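Local atomic coordinates of rhodanese-like domain-containing protein (Rhodopseudomonas palustris, PDB entry 2HHG), a protein that is of unknown function but has a rhodanese-like fold and may act as a thiosulfate-cyanide sulfurtransferase. Residues A[67-72]-A[103-108]. Sequence-based numbering, arbitrary orientation.
Sequences MLEFWI and AKTAQD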
loop_
_atom_site.group_PDB
_atom_site.type_symbol
_atom_site.label_atom_id
_atom_site.label_comp_id
_atom_site.label_asym_id
_atom_site.label_seq_id
_atom_site.Cartn_x
_atom_site.Cartn_y
_atom_site.Cartn_z
HETATM N N MSE A 67 9.199 -4.536 5.194
HETATM C CA MSE A 67 10.426 -3.778 4.929
HETATM C C MSE A 67 10.202 -2.277 4.814
HETATM O O MSE A 67 11.168 -1.512 4.684
HETATM C CB MSE A 67 11.046 -4.256 3.621
HETATM C CG MSE A 67 11.620 -5.632 3.728
HETATM SE SE MSE A 67 12.574 -6.135 2.158
HETATM C CE MSE A 67 12.814 -8.011 2.617
ATOM N N LEU A 68 8.943 -1.853 4.857
ATOM C CA LEU A 68 8.572 -0.495 4.469
ATOM C C LEU A 68 9.367 0.594 5.180
ATOM O O LEU A 68 9.934 1.481 4.535
ATOM C CB LEU A 68 7.077 -0.285 4.699
ATOM C CG LEU A 68 6.444 0.976 4.119
ATOM C CD1 LEU A 68 6.531 0.967 2.590
ATOM C CD2 LEU A 68 5.003 1.102 4.590
ATOM N N GLU A 69 9.419 0.521 6.506
ATOM C CA GLU A 69 10.074 1.573 7.285
ATOM C C GLU A 69 11.549 1.687 6.935
ATOM O O GLU A 69 12.105 2.788 6.893
ATOM C CB GLU A 69 9.910 1.324 8.788
ATOM C CG GLU A 69 8.455 1.242 9.259
ATOM C CD GLU A 69 7.861 -0.165 9.245
ATOM O OE1 GLU A 69 8.305 -1.016 8.452
ATOM O OE2 GLU A 69 6.930 -0.413 10.032
ATOM N N PHE A 70 12.164 0.535 6.676
ATOM C CA PHE A 70 13.585 0.435 6.369
ATOM C C PHE A 70 13.940 0.958 4.991
ATOM O O PHE A 70 15.078 1.371 4.763
ATOM C CB PHE A 70 14.036 -1.012 6.549
ATOM C CG PHE A 70 13.876 -1.476 7.952
ATOM C CD1 PHE A 70 14.877 -1.242 8.882
ATOM C CD2 PHE A 70 12.690 -2.056 8.371
ATOM C CE1 PHE A 70 14.709 -1.610 10.207
ATOM C CE2 PHE A 70 12.515 -2.424 9.691
ATOM C CZ PHE A 70 13.527 -2.212 10.607
ATOM N N TRP A 71 12.976 0.939 4.076
ATOM C CA TRP A 71 13.190 1.484 2.739
ATOM C C TRP A 71 12.764 2.950 2.649
ATOM O O TRP A 71 13.333 3.705 1.868
ATOM C CB TRP A 71 12.471 0.627 1.694
ATOM C CG TRP A 71 13.121 -0.712 1.442
ATOM C CD1 TRP A 71 14.025 -1.369 2.239
ATOM C CD2 TRP A 71 12.894 -1.561 0.316
ATOM N NE1 TRP A 71 14.385 -2.567 1.665
ATOM C CE2 TRP A 71 13.699 -2.708 0.488
ATOM C CE3 TRP A 71 12.102 -1.456 -0.833
ATOM C CZ2 TRP A 71 13.724 -3.743 -0.444
ATOM C CZ3 TRP A 71 12.123 -2.492 -1.751
ATOM C CH2 TRP A 71 12.934 -3.617 -1.552
ATOM N N ILE A 72 11.773 3.356 3.442
ATOM C CA ILE A 72 11.328 4.750 3.427
ATOM C C ILE A 72 12.341 5.704 4.068
ATOM O O ILE A 72 12.652 6.762 3.513
ATOM C CB ILE A 72 9.975 4.912 4.134
ATOM C CG1 ILE A 72 8.854 4.311 3.280
ATOM C CG2 ILE A 72 9.684 6.387 4.428
ATOM C CD1 ILE A 72 7.495 4.321 3.945
ATOM N N ALA A 103 -0.045 2.458 4.641
ATOM C CA ALA A 103 -0.220 3.885 4.372
ATOM C C ALA A 103 -0.179 4.694 5.664
ATOM O O ALA A 103 0.459 5.744 5.723
ATOM C CB ALA A 103 -1.519 4.132 3.619
ATOM N N LYS A 104 -0.835 4.189 6.702
ATOM C CA LYS A 104 -0.819 4.859 7.994
ATOM C C LYS A 104 0.597 4.907 8.587
ATOM O O LYS A 104 1.021 5.948 9.090
ATOM C CB LYS A 104 -1.804 4.183 8.944
ATOM C CG LYS A 104 -1.879 4.795 10.345
ATOM C CD LYS A 104 -2.296 6.262 10.333
ATOM C CE LYS A 104 -2.744 6.728 11.712
ATOM N NZ LYS A 104 -1.740 6.507 12.780
ATOM N N THR A 105 1.327 3.797 8.521
ATOM C CA THR A 105 2.716 3.784 8.976
ATOM C C THR A 105 3.552 4.831 8.236
ATOM O O THR A 105 4.277 5.616 8.849
ATOM C CB THR A 105 3.331 2.400 8.772
ATOM O OG1 THR A 105 2.635 1.456 9.594
ATOM C CG2 THR A 105 4.818 2.392 9.122
ATOM N N ALA A 106 3.437 4.844 6.914
ATOM C CA ALA A 106 4.204 5.780 6.102
ATOM C C ALA A 106 3.847 7.221 6.468
ATOM O O ALA A 106 4.724 8.069 6.637
ATOM C CB ALA A 106 3.959 5.517 4.632
ATOM N N GLN A 107 2.559 7.486 6.634
ATOM C CA GLN A 107 2.107 8.820 7.006
ATOM C C GLN A 107 2.630 9.227 8.390
ATOM O O GLN A 107 3.064 10.374 8.577
ATOM C CB GLN A 107 0.589 8.868 6.969
ATOM C CG GLN A 107 0.013 10.266 7.060
ATOM C CD GLN A 107 -1.476 10.254 6.873
ATOM O OE1 GLN A 107 -2.235 10.018 7.820
ATOM N NE2 GLN A 107 -1.910 10.496 5.659
ATOM N N ASP A 108 2.598 8.290 9.343
ATOM C CA ASP A 108 3.143 8.501 10.684
ATOM C C ASP A 108 4.625 8.875 10.653
ATOM O O ASP A 108 5.104 9.602 11.517
ATOM C CB ASP A 108 2.982 7.246 11.551
ATOM C CG ASP A 108 1.550 6.998 11.993
ATOM O OD1 ASP A 108 0.687 7.879 11.828
ATOM O OD2 ASP A 108 1.298 5.892 12.520
#
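The carboxylate of Glu69 is the flat group at this contact, and the methyl of Thr105 lies well out of its plane. It sits obliquely, above the plane but beyond the margin between OE2 and CG, and not over a face. Glu69 OE2 is 3.6 Å from Thr105 CG2, and Glu69 CG is 3.8 Å from the same methyl. The Glu69 chain bends at its second torsion (chi2 91°), which swings the acid group toward the other helix. The two side chains cross at about a right angle, and Thr105 offers carbon rather than oxygen. Its CG2 is anti to the backbone N, while OG1 sits beside that N and hydrogen-bonds to the carbonyl O of Leu101 in its own helix. The Trp71 ring belongs to another side of helix 68-72. One of its faces carries CB of Met67, a selenomethionine, 4.2 Å above the plane near the rim. Trp71 also makes a cation-pi contact with Lys80. Within helix 97-109, Lys104 NZ forms a salt bridge with the carboxylate of Asp108. Its OD1 uses the syn lone pair, at 2.9 Å from NZ.

One turn beyond Glu69, the contact becomes purely apolar. Ile72 reaches over with its CD1, which lies 3.8 Å from Ala106 CB. The small alanine lets the end of the isoleucine come close to the helix surface. No hydrogen bond joins the two segments. Met109, near the end of helix 97-109, touches both Glu69 and Ile72. Underneath, Leu68 and Ala106 both rest on Phe91 of strand 88-92. The contact therefore packs the short helix 68-72 beside helix 97-109 over the central parallel sheet, as fits the alpha/beta rhodanese-like fold.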